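Side-chain contacts in malonyl-CoA-[acyl-carrier-protein] transacylase (Coxiella burnetii, PDB 3TQE), which probably transfers the malonyl group from malonyl-CoA to holo-acyl carrier protein, giving malonyl-ACP and free CoA: residues L288-R291 and E297-P300; E263-I268 and K290-Q295; F276-C279 and K284-G287; V75-C80 and L299-T304; P231-H234 and V239-N242. All blocks are in the same frame, centred on the assembly; numbering follows the deposited sequence. Where two conformers were deposited one is given.

Contact 1: L288-R291 and E297-P300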
# COMPACT_ATOMS: atom_id res chain seq x y z
N LEU A 288 0.30 -10.99 -5.24
CA LEU A 288 -1.00 -11.17 -4.64
C LEU A 288 -2.08 -11.31 -5.68
O LEU A 288 -2.96 -12.16 -5.57
CB LEU A 288 -1.34 -10.02 -3.72
CG LEU A 288 -0.41 -9.79 -2.55
CD1 LEU A 288 -0.91 -8.60 -1.74
CD2 LEU A 288 -0.30 -11.06 -1.71
N ILE A 289 -2.07 -10.43 -6.67
CA ILE A 289 -3.14 -10.39 -7.64
C ILE A 289 -3.16 -11.67 -8.47
O ILE A 289 -4.23 -12.21 -8.73
CB ILE A 289 -3.02 -9.15 -8.52
CG1 ILE A 289 -3.25 -7.90 -7.66
CG2 ILE A 289 -4.02 -9.18 -9.69
CD1 ILE A 289 -2.86 -6.59 -8.33
N LYS A 290 -1.99 -12.17 -8.83
CA LYS A 290 -1.91 -13.41 -9.60
C LYS A 290 -2.46 -14.59 -8.82
O LYS A 290 -3.01 -15.53 -9.42
CB LYS A 290 -0.46 -13.66 -10.06
CG LYS A 290 -0.31 -14.64 -11.22
CD LYS A 290 -1.08 -14.15 -12.46
CE LYS A 290 -0.18 -13.65 -13.56
NZ LYS A 290 -0.84 -13.87 -14.90
N ARG A 291 -2.30 -14.57 -7.50
CA ARG A 291 -2.85 -15.62 -6.65
C ARG A 291 -4.37 -15.51 -6.56
O ARG A 291 -5.06 -16.54 -6.57
CB ARG A 291 -2.19 -15.62 -5.28
CG ARG A 291 -0.74 -16.04 -5.35
CD ARG A 291 -0.18 -16.37 -3.98
NE ARG A 291 1.05 -17.15 -4.09
CZ ARG A 291 2.26 -16.70 -3.76
NH1 ARG A 291 2.40 -15.47 -3.29
NH2 ARG A 291 3.32 -17.49 -3.90
N GLU A 297 -3.50 -10.04 -15.50
CA GLU A 297 -2.20 -9.63 -15.98
C GLU A 297 -1.76 -8.44 -15.16
O GLU A 297 -2.53 -7.52 -15.00
CB GLU A 297 -2.34 -9.22 -17.43
CG GLU A 297 -1.08 -8.74 -18.07
CD GLU A 297 -1.19 -8.56 -19.58
OE1 GLU A 297 -2.30 -8.60 -20.12
OE2 GLU A 297 -0.14 -8.39 -20.23
N ILE A 298 -0.55 -8.47 -14.62
CA ILE A 298 -0.02 -7.35 -13.84
C ILE A 298 1.29 -6.95 -14.49
O ILE A 298 2.20 -7.78 -14.66
CB ILE A 298 0.21 -7.68 -12.35
CG1 ILE A 298 -1.03 -8.35 -11.75
CG2 ILE A 298 0.54 -6.39 -11.56
CD1 ILE A 298 -0.97 -9.86 -11.73
N LEU A 299 1.36 -5.70 -14.87
CA LEU A 299 2.51 -5.19 -15.58
C LEU A 299 3.34 -4.31 -14.69
O LEU A 299 2.83 -3.44 -14.01
CB LEU A 299 2.04 -4.40 -16.77
CG LEU A 299 1.24 -5.24 -17.79
CD1 LEU A 299 0.36 -4.31 -18.63
CD2 LEU A 299 2.19 -6.01 -18.63
N PRO A 300 4.65 -4.54 -14.66
CA PRO A 300 5.55 -3.68 -13.93
C PRO A 300 5.85 -2.41 -14.69
O PRO A 300 5.76 -2.36 -15.92
CB PRO A 300 6.80 -4.52 -13.81
CG PRO A 300 6.81 -5.32 -14.99
CD PRO A 300 5.38 -5.62 -15.34

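Contact 2: E263-I268 and K290-Q295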
# COMPACT_ATOMS: atom_id res chain seq x y z
N GLU A 263 -10.81 -8.37 -1.59
CA GLU A 263 -12.10 -7.87 -2.02
C GLU A 263 -11.95 -6.73 -3.02
O GLU A 263 -12.76 -6.58 -3.92
CB GLU A 263 -12.92 -7.39 -0.83
CG GLU A 263 -13.48 -8.49 -0.02
CD GLU A 263 -13.97 -8.01 1.32
OE1 GLU A 263 -13.12 -7.75 2.21
OE2 GLU A 263 -15.20 -7.87 1.48
N THR A 264 -10.93 -5.92 -2.85
CA THR A 264 -10.65 -4.83 -3.79
C THR A 264 -10.35 -5.39 -5.18
O THR A 264 -10.91 -4.92 -6.17
CB THR A 264 -9.49 -3.97 -3.32
OG1 THR A 264 -9.88 -3.35 -2.10
CG2 THR A 264 -9.12 -2.93 -4.34
N ILE A 265 -9.49 -6.39 -5.24
CA ILE A 265 -9.13 -6.96 -6.53
C ILE A 265 -10.34 -7.65 -7.13
O ILE A 265 -10.59 -7.53 -8.33
CB ILE A 265 -7.95 -7.91 -6.40
CG1 ILE A 265 -6.71 -7.16 -5.91
CG2 ILE A 265 -7.69 -8.66 -7.68
CD1 ILE A 265 -6.30 -5.95 -6.72
N LYS A 266 -11.11 -8.34 -6.32
CA LYS A 266 -12.31 -9.00 -6.82
C LYS A 266 -13.32 -7.97 -7.36
O LYS A 266 -13.95 -8.20 -8.40
CB LYS A 266 -12.93 -9.85 -5.74
CG LYS A 266 -12.11 -11.12 -5.53
CD LYS A 266 -12.68 -12.01 -4.48
CE LYS A 266 -11.92 -13.32 -4.44
NZ LYS A 266 -12.69 -14.34 -3.69
N TYR A 267 -13.44 -6.83 -6.69
CA TYR A 267 -14.34 -5.75 -7.12
C TYR A 267 -13.90 -5.26 -8.47
O TYR A 267 -14.72 -5.08 -9.37
CB TYR A 267 -14.32 -4.61 -6.11
CG TYR A 267 -15.21 -3.43 -6.39
CD1 TYR A 267 -16.36 -3.22 -5.63
CD2 TYR A 267 -14.89 -2.49 -7.34
CE1 TYR A 267 -17.19 -2.13 -5.84
CE2 TYR A 267 -15.75 -1.39 -7.59
CZ TYR A 267 -16.88 -1.23 -6.84
OH TYR A 267 -17.73 -0.15 -7.01
N ILE A 268 -12.60 -5.06 -8.64
CA ILE A 268 -12.07 -4.51 -9.88
C ILE A 268 -12.30 -5.51 -11.02
O ILE A 268 -12.75 -5.15 -12.11
CB ILE A 268 -10.60 -4.14 -9.73
CG1 ILE A 268 -10.49 -2.94 -8.79
CG2 ILE A 268 -9.95 -3.87 -11.07
CD1 ILE A 268 -9.08 -2.62 -8.29
N LYS A 290 -1.99 -12.17 -8.83
CA LYS A 290 -1.91 -13.41 -9.60
C LYS A 290 -2.46 -14.59 -8.82
O LYS A 290 -3.01 -15.53 -9.42
CB LYS A 290 -0.46 -13.66 -10.06
CG LYS A 290 -0.31 -14.64 -11.22
CD LYS A 290 -1.08 -14.15 -12.46
CE LYS A 290 -0.18 -13.65 -13.56
NZ LYS A 290 -0.84 -13.87 -14.90
N ARG A 291 -2.30 -14.57 -7.50
CA ARG A 291 -2.85 -15.62 -6.65
C ARG A 291 -4.37 -15.51 -6.56
O ARG A 291 -5.06 -16.54 -6.57
CB ARG A 291 -2.19 -15.62 -5.28
CG ARG A 291 -0.74 -16.04 -5.35
CD ARG A 291 -0.18 -16.37 -3.98
NE ARG A 291 1.05 -17.15 -4.09
CZ ARG A 291 2.26 -16.70 -3.76
NH1 ARG A 291 2.40 -15.47 -3.29
NH2 ARG A 291 3.32 -17.49 -3.90
N ILE A 292 -4.89 -14.29 -6.51
CA ILE A 292 -6.32 -14.04 -6.49
C ILE A 292 -6.95 -14.49 -7.80
O ILE A 292 -8.02 -15.14 -7.79
CB ILE A 292 -6.62 -12.54 -6.21
CG1 ILE A 292 -6.17 -12.19 -4.80
CG2 ILE A 292 -8.12 -12.23 -6.33
CD1 ILE A 292 -6.01 -10.68 -4.56
N ASP A 293 -6.28 -14.18 -8.90
CA ASP A 293 -6.76 -14.59 -10.23
C ASP A 293 -5.60 -14.87 -11.17
O ASP A 293 -4.96 -13.96 -11.67
CB ASP A 293 -7.64 -13.51 -10.84
CG ASP A 293 -8.09 -13.85 -12.27
OD1 ASP A 293 -7.93 -15.02 -12.70
OD2 ASP A 293 -8.56 -12.94 -12.98
N ARG A 294 -5.37 -16.15 -11.47
CA ARG A 294 -4.24 -16.53 -12.30
C ARG A 294 -4.36 -16.01 -13.73
O ARG A 294 -3.36 -15.93 -14.45
CB ARG A 294 -4.08 -18.06 -12.30
CG ARG A 294 -2.74 -18.57 -12.83
CD ARG A 294 -1.54 -18.09 -12.00
NE ARG A 294 -1.68 -18.39 -10.56
CZ ARG A 294 -0.72 -18.19 -9.65
NH1 ARG A 294 0.46 -17.68 -10.00
NH2 ARG A 294 -0.94 -18.50 -8.38
N GLN A 295 -5.57 -15.63 -14.15
CA GLN A 295 -5.78 -15.10 -15.48
C GLN A 295 -5.58 -13.58 -15.57
O GLN A 295 -5.60 -13.01 -16.66
CB GLN A 295 -7.18 -15.47 -15.98
CG GLN A 295 -7.42 -16.99 -16.04
CD GLN A 295 -6.32 -17.74 -16.77
OE1 GLN A 295 -5.83 -18.78 -16.29
NE2 GLN A 295 -5.92 -17.23 -17.93

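Contact 3: F276-C279 and K284-G287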
# COMPACT_ATOMS: atom_id res chain seq x y z
N PHE A 276 -3.72 -5.02 -14.63
CA PHE A 276 -3.30 -4.20 -13.50
C PHE A 276 -1.89 -3.73 -13.78
O PHE A 276 -1.05 -4.49 -14.26
CB PHE A 276 -3.28 -5.05 -12.23
CG PHE A 276 -4.64 -5.56 -11.83
CD1 PHE A 276 -5.41 -4.89 -10.91
CD2 PHE A 276 -5.16 -6.70 -12.42
CE1 PHE A 276 -6.66 -5.36 -10.56
CE2 PHE A 276 -6.43 -7.16 -12.07
CZ PHE A 276 -7.17 -6.48 -11.16
N MSE A 277 -1.60 -2.48 -13.45
CA MSE A 277 -0.25 -1.95 -13.54
C MSE A 277 0.18 -1.65 -12.14
O MSE A 277 -0.56 -0.99 -11.40
CB MSE A 277 -0.21 -0.64 -14.31
CG MSE A 277 -0.06 -0.80 -15.76
SE MSE A 277 -1.64 -1.54 -16.44
CE MSE A 277 -1.18 -1.38 -18.32
N GLU A 278 1.34 -2.15 -11.76
CA GLU A 278 1.86 -1.94 -10.44
C GLU A 278 2.68 -0.66 -10.46
O GLU A 278 3.75 -0.58 -11.08
CB GLU A 278 2.67 -3.15 -9.97
CG GLU A 278 3.19 -3.03 -8.54
CD GLU A 278 3.36 -4.35 -7.79
OE1 GLU A 278 3.37 -5.44 -8.41
OE2 GLU A 278 3.48 -4.28 -6.54
N CYS A 279 2.11 0.37 -9.87
CA CYS A 279 2.67 1.71 -9.95
C CYS A 279 3.52 1.97 -8.73
O CYS A 279 3.16 2.69 -7.83
CB CYS A 279 1.57 2.73 -10.11
SG CYS A 279 2.15 4.34 -10.63
N LYS A 284 5.33 -6.96 -5.40
CA LYS A 284 4.58 -7.59 -4.34
C LYS A 284 3.10 -7.68 -4.68
O LYS A 284 2.46 -8.68 -4.41
CB LYS A 284 4.80 -6.85 -3.03
CG LYS A 284 6.24 -6.87 -2.55
CD LYS A 284 6.60 -8.20 -2.01
CE LYS A 284 7.91 -8.15 -1.23
NZ LYS A 284 9.06 -8.26 -2.16
N LEU A 285 2.53 -6.61 -5.21
CA LEU A 285 1.10 -6.68 -5.52
C LEU A 285 0.82 -7.62 -6.67
O LEU A 285 -0.20 -8.28 -6.67
CB LEU A 285 0.51 -5.30 -5.79
CG LEU A 285 0.65 -4.33 -4.63
CD1 LEU A 285 0.05 -2.99 -5.01
CD2 LEU A 285 0.06 -4.85 -3.34
N ALA A 286 1.73 -7.69 -7.64
CA ALA A 286 1.54 -8.66 -8.72
C ALA A 286 1.43 -10.04 -8.15
O ALA A 286 0.61 -10.83 -8.61
CB ALA A 286 2.66 -8.59 -9.71
N GLY A 287 2.28 -10.34 -7.17
CA GLY A 287 2.24 -11.66 -6.54
C GLY A 287 0.87 -11.95 -5.96
O GLY A 287 0.34 -13.05 -6.13
O HOH W 1 5.55 -3.95 -5.01

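Contact 4: V75-C80 and L299-T304. With EDO (1,2-ethanediol), chain D.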
# COMPACT_ATOMS: atom_id res chain seq x y z
N VAL A 75 4.50 7.81 -6.82
CA VAL A 75 4.10 8.97 -7.57
C VAL A 75 5.08 9.24 -8.72
O VAL A 75 4.68 9.61 -9.81
CB VAL A 75 3.99 10.17 -6.66
CG1 VAL A 75 3.86 11.45 -7.45
CG2 VAL A 75 2.81 9.97 -5.72
N ALA A 76 6.36 9.05 -8.48
CA ALA A 76 7.35 9.21 -9.55
C ALA A 76 7.03 8.31 -10.72
O ALA A 76 7.13 8.73 -11.88
CB ALA A 76 8.75 8.96 -9.02
N ILE A 77 6.69 7.07 -10.43
CA ILE A 77 6.37 6.12 -11.51
C ILE A 77 5.11 6.53 -12.22
O ILE A 77 5.04 6.49 -13.45
CB ILE A 77 6.31 4.70 -10.99
CG1 ILE A 77 7.74 4.26 -10.64
CG2 ILE A 77 5.64 3.76 -12.00
CD1 ILE A 77 7.82 2.99 -9.85
N PHE A 78 4.11 6.97 -11.48
CA PHE A 78 2.93 7.49 -12.15
C PHE A 78 3.23 8.63 -13.07
O PHE A 78 2.70 8.72 -14.17
CB PHE A 78 1.93 7.93 -11.11
CG PHE A 78 0.67 8.46 -11.69
CD1 PHE A 78 -0.30 7.60 -12.12
CD2 PHE A 78 0.48 9.81 -11.83
CE1 PHE A 78 -1.46 8.09 -12.68
CE2 PHE A 78 -0.70 10.29 -12.38
CZ PHE A 78 -1.62 9.43 -12.80
N ARG A 79 4.10 9.52 -12.63
CA ARG A 79 4.45 10.65 -13.45
C ARG A 79 5.22 10.24 -14.69
O ARG A 79 5.09 10.88 -15.73
CB ARG A 79 5.26 11.62 -12.64
CG ARG A 79 4.42 12.34 -11.61
CD ARG A 79 5.21 13.25 -10.75
NE ARG A 79 4.33 14.02 -9.90
CZ ARG A 79 4.75 14.95 -9.06
NH1 ARG A 79 6.05 15.21 -8.94
NH2 ARG A 79 3.87 15.65 -8.36
N CYS A 80 6.02 9.21 -14.58
CA CYS A 80 6.72 8.67 -15.75
C CYS A 80 5.73 8.03 -16.73
O CYS A 80 5.84 8.21 -17.92
CB CYS A 80 7.74 7.64 -15.34
SG CYS A 80 9.18 8.33 -14.53
N LEU A 299 1.36 -5.70 -14.87
CA LEU A 299 2.51 -5.19 -15.58
C LEU A 299 3.34 -4.31 -14.69
O LEU A 299 2.83 -3.44 -14.01
CB LEU A 299 2.04 -4.40 -16.77
CG LEU A 299 1.24 -5.24 -17.79
CD1 LEU A 299 0.36 -4.31 -18.63
CD2 LEU A 299 2.19 -6.01 -18.63
N PRO A 300 4.65 -4.54 -14.66
CA PRO A 300 5.55 -3.68 -13.93
C PRO A 300 5.85 -2.41 -14.69
O PRO A 300 5.76 -2.36 -15.92
CB PRO A 300 6.80 -4.52 -13.81
CG PRO A 300 6.81 -5.32 -14.99
CD PRO A 300 5.38 -5.62 -15.34
N LEU A 301 6.24 -1.38 -13.95
CA LEU A 301 6.44 -0.06 -14.51
C LEU A 301 7.76 0.57 -14.08
O LEU A 301 7.86 1.79 -13.97
CB LEU A 301 5.29 0.85 -14.11
CG LEU A 301 3.91 0.48 -14.63
CD1 LEU A 301 2.92 1.51 -14.09
CD2 LEU A 301 3.85 0.42 -16.15
N THR A 302 8.76 -0.24 -13.82
CA THR A 302 9.95 0.25 -13.14
C THR A 302 11.09 0.69 -14.07
O THR A 302 12.15 1.09 -13.60
CB THR A 302 10.43 -0.78 -12.16
OG1 THR A 302 10.49 -2.05 -12.82
CG2 THR A 302 9.50 -0.85 -10.95
N THR A 303 10.86 0.64 -15.37
CA THR A 303 11.78 1.21 -16.34
C THR A 303 11.01 1.79 -17.50
O THR A 303 9.84 1.49 -17.68
CB THR A 303 12.75 0.16 -16.93
OG1 THR A 303 12.01 -0.72 -17.79
CG2 THR A 303 13.46 -0.64 -15.85
N THR A 304 11.68 2.61 -18.28
CA THR A 304 11.06 3.25 -19.42
C THR A 304 10.56 2.17 -20.36
O THR A 304 9.44 2.28 -20.86
CB THR A 304 12.02 4.21 -20.12
OG1 THR A 304 12.34 5.25 -19.21
CG2 THR A 304 11.41 4.79 -21.36
C1 EDO D . 0.64 13.22 -9.47
O1 EDO D . 1.61 13.57 -10.44
C2 EDO D . 0.03 14.49 -8.91
O2 EDO D . 1.05 15.39 -8.45

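Contact 5: P231-H234 and V239-N242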
# COMPACT_ATOMS: atom_id res chain seq x y z
N PRO A 231 -11.53 6.98 -9.93
CA PRO A 231 -12.00 6.33 -8.72
C PRO A 231 -10.88 5.61 -8.00
O PRO A 231 -10.11 4.92 -8.63
CB PRO A 231 -13.03 5.33 -9.21
CG PRO A 231 -13.23 5.59 -10.60
CD PRO A 231 -12.21 6.49 -11.13
N VAL A 232 -10.81 5.83 -6.70
CA VAL A 232 -9.86 5.16 -5.84
C VAL A 232 -10.64 4.28 -4.89
O VAL A 232 -11.49 4.77 -4.13
CB VAL A 232 -9.03 6.17 -5.05
CG1 VAL A 232 -8.18 5.44 -4.03
CG2 VAL A 232 -8.19 7.03 -6.00
N ILE A 233 -10.42 2.98 -4.95
CA ILE A 233 -11.13 2.05 -4.11
C ILE A 233 -10.40 1.95 -2.79
O ILE A 233 -9.28 1.47 -2.73
CB ILE A 233 -11.22 0.65 -4.75
CG1 ILE A 233 -11.84 0.71 -6.13
CG2 ILE A 233 -11.97 -0.32 -3.83
CD1 ILE A 233 -13.10 1.37 -6.19
N HIS A 234 -11.05 2.38 -1.72
CA HIS A 234 -10.42 2.38 -0.40
C HIS A 234 -10.34 1.02 0.24
O HIS A 234 -11.23 0.19 0.11
CB HIS A 234 -11.18 3.32 0.51
CG HIS A 234 -11.03 4.74 0.14
ND1 HIS A 234 -9.99 5.52 0.62
CD2 HIS A 234 -11.73 5.52 -0.72
CE1 HIS A 234 -10.08 6.73 0.09
NE2 HIS A 234 -11.13 6.76 -0.72
N VAL A 239 -14.82 0.64 -1.51
CA VAL A 239 -15.55 1.53 -2.39
C VAL A 239 -14.80 2.81 -2.59
O VAL A 239 -13.89 3.15 -1.84
CB VAL A 239 -16.95 1.84 -1.89
CG1 VAL A 239 -17.78 0.58 -1.78
CG2 VAL A 239 -16.87 2.53 -0.61
N ASP A 240 -15.18 3.54 -3.63
CA ASP A 240 -14.63 4.84 -3.86
C ASP A 240 -15.49 5.89 -3.20
O ASP A 240 -16.69 5.67 -2.95
CB ASP A 240 -14.53 5.11 -5.35
CG ASP A 240 -15.83 5.03 -6.05
OD1 ASP A 240 -16.56 4.03 -5.86
OD2 ASP A 240 -16.10 5.97 -6.82
N HIS A 241 -14.89 7.02 -2.92
CA HIS A 241 -15.56 8.13 -2.28
C HIS A 241 -15.19 9.44 -2.94
O HIS A 241 -14.05 9.65 -3.29
CB HIS A 241 -15.16 8.23 -0.82
CG HIS A 241 -15.56 7.05 -0.01
ND1 HIS A 241 -16.88 6.66 0.11
CD2 HIS A 241 -14.83 6.19 0.73
CE1 HIS A 241 -16.94 5.59 0.89
NE2 HIS A 241 -15.71 5.29 1.28
N ASN A 242 -16.15 10.33 -3.08
CA ASN A 242 -15.90 11.63 -3.69
C ASN A 242 -15.81 12.77 -2.69
O ASN A 242 -15.27 13.83 -2.98
CB ASN A 242 -17.01 11.94 -4.68
CG ASN A 242 -17.02 11.00 -5.86
OD1 ASN A 242 -18.09 10.57 -6.33
ND2 ASN A 242 -15.85 10.69 -6.35
O HOH W 2 -12.06 7.44 -3.16
O HOH W 3 -12.50 8.02 -5.78

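Contact 1: L288-R291 and E297-P300
Ile289 on helix 284-292 and Ile298 on strand 297-300 face each other with CA atoms 7.6 Å apart, and the CA atoms of Lys290 and Glu297 are 7.4 Å apart. The contact rests on the two isoleucines, which meet at a slant. Ile298 pushes its long branch at the helix, so that its CG1 comes 3.7 Å from CG2 of Ile289. The next carbon, CD1 of Ile298, touches the same methyl and goes on to lie 3.8 Å from the backbone N of Lys290. The chi2 of Ile298 (96°) is well off a staggered value, a mild strain that accompanies this placement of CD1. Ile289 offers its short branch. With chi1 at -66°, CG2 stands beside the carbonyl carbon, on the side of Lys290, where Ile298 arrives.

Lys290 closes the edge of the patch with its CB, 4.2 Å from CD1 of Ile298. Beyond CB the lysine bends twice, and its amine bonds to the backbone O of Ser296, just before the strand. Glu297 turns away from the helix and forms a salt bridge with Arg313. Both isoleucines also rest on Phe276 of the adjacent strand 275-278.

This is the return half of a beta-alpha-beta unit made of strand 275-278, helix 284-292 and strand 297-300. The side chains that touch do so through carbon alone. Van der Waals fit and the burial of methyl groups hold helix to strand here, while the lysine amine and the glutamate carboxylate find their polar partners elsewhere.

Contact 2: E263-I268 and K290-Q295
Ile265 and Ile292 form the tight part of this helix-helix contact, their side chains crossing at about a right angle. Both branches of Ile292 are used. Its CD1 sits 3.8 Å from CG1 of Ile265 and equally near CB. Its CG2 meets CG2 of Ile265, also at 3.8 Å. In each isoleucine CG2 lies beside the carbonyl carbon, and in Ile292 this turns the methyl toward helix 261-270 (chi1 -66°).

The other side is loose and faces solvent. Lys266 adds a single graze, its CG 4.2 Å from CG2 of Ile292, and the rest of its extended chain takes no part. Past Ile292 the helix ends, and Asp293 starts an Asx turn. Its OD1 takes the N-H of Gln295 at 2.8 Å, from above the carboxylate plane. Asp293 OD2 lies close to the like-charged OE2 of Glu269, which may favour protonation of one of the two. Lys290 NZ, bonded mainly to the O of Ser296, also makes a long bond of 3.3 Å to the O of Arg294. The O of Lys290 lies to one face of the Arg294 guanidinium, offset toward its rim.

Inward, Ile265 and Ile268 both rest on Phe276 of strand 275-278. Thr264 touches Ala93 and Ile268 touches Val91, both on strand 91-94. Helices 261-270 and 284-292 thus pack side by side on the parallel sheet.

Contact 3: F276-C279 and K284-G287
Glu278 reaches the amide groups of Leu285 and Ala286 because its chain is stretched: chi1 of -177° sets CG opposite the backbone N, and chi2 of 151° carries the carboxylate outward from the strand. Each oxygen then takes one N-H of the first helical turn. OE2 accepts from Leu285 N at 2.8 Å, on its syn side and somewhat out of the carboxylate plane. OE1 accepts from Ala286 N at 2.9 Å, met from above that plane. The two bonds fix the rotation of the buried carboxylate. A water donates to OE2 at 2.6 Å and accepts from Lys284 N at 3.0 Å. CB of Leu285 presses against OE2 at 3.2 Å. The positive end of the helix would be expected to favour the charged form of the glutamate.

This is the strand-to-helix half of the beta-alpha-beta unit: a strand carboxylate accepts N-H groups where helix 284-292 starts. The side chain of Leu285 is about 9 Å from that of Ser96, the predicted nucleophile. Strand 275-278 runs between strands 9-12 and 297-300 of the parallel sheet. Leu285 packs on Trp261 of helix 261-270, and Ala286 packs on Ile298 of strand 297-300.

Contact 4: V75-C80 and L299-T304
Ile77 touches Leu301 through its short branch, the two side chains lying oblique to each other. CG2 of Ile77 lies 3.6 Å from CB of Leu301 and touches the backbone O of the same residue. CD1 of Leu301 reaches the same methyl at 4.1 Å. With chi1 at -71°, CG2 of Ile77 stands opposite its own backbone N and faces the crossing chain. The long branch runs along the same chain. Its CD1 only grazes CG2 of Thr302, at 4.3 Å.

The next shell is mostly apolar. Ile77 also rests on Leu26 and Cys279, and Leu301 on Ile307 and Ala310 of helix 304-313. Thr303 takes the N-cap position of that helix, with OG1 bonded to the N of Leu306. OG1 of Thr304 accepts from Gln30. These bonds are consistent with a fixed course of the chain just after Leu301.

On another side of helix 63-83, and apart from the contact, Arg79 grips an ethanediol, probably from the crystallisation liquor. NE donates to its O1 at 2.8 Å, and NH2 donates to its O2, also at 2.8 Å. Both bonds are nearly straight. NH1 of Arg79 bonds to Gln39 and Thr36.

The contact between helix and chain is buried and mostly apolar, and it depends on close fit. The hydrogen bonds of Thr303 and Thr304 lie just beyond it, where the chain enters helix 304-313.

Contact 5: P231-H234 and V239-N242
His234 and Val239 are joined by the direct hydrogen bond of this contact, from His234 N to Val239 O at 2.9 Å. It is almost straight at the hydrogen (173°), although the donor lies well above the carbonyl plane. Val239 O also lies in the plane of the His234 ring, at its edge. A CA-H...O contact supports the pairing, with Asp240 CA 3.2 Å from Val232 O.

Two waters carry the rest of the polar work. One donates to Val232 O and accepts from His241 N. It is also hydrogen-bonded to His234 NE2, at 2.7 Å. It links both backbones and a ring. The other accepts from Val232 N at 2.9 Å and gives a weak bond to His241 O.

The two imidazoles touch at one corner, CD2 of His234 to CD2 of His241 at 3.5 Å. Their planes are inclined by 33°, an oblique meeting. Each ring is held by an outside acid: His234 ND1 bonds to Glu99, and His241 NE2 bonds to Asp237.

The remaining van der Waals contacts are lighter. CD1 of Ile233 lies 3.9 Å from the backbone N of Asp240 and near its CB, and Pro231 CB brushes the Asp240 carboxylate.

The two segments are neighbouring parts of one loop, between helices 210-220 and 244-254, drawn together by one direct bond and two waters. Pro231 and Ile233 make backbone bonds to Met92 of strand 91-94. Both histidines pack on helix 244-254 through Ile247, and Ile233 packs on Thr264 and Tyr267 of helix 261-270.

How the contacts relate
Contact 4 opens first, on helix 63-83, and closes the longest loop, at residues 299-304. Contacts 5, 2 and 3 all fall within that loop. Contact 5 closes a small turn, well before contact 2 opens at 263-268. Contact 2 in turn encloses contact 3. Contact 1 starts on helix 284-292, where contact 2 closes, and ends on strand 297-300, where contact 4 closes. Contacts 3 and 1 are the two halves of one beta-alpha-beta unit. Contact 2 adds helix 261-270, which also touches Ile233 of contact 5. Contact 4 ties helix 63-83 to the chain that follows strand 297-300.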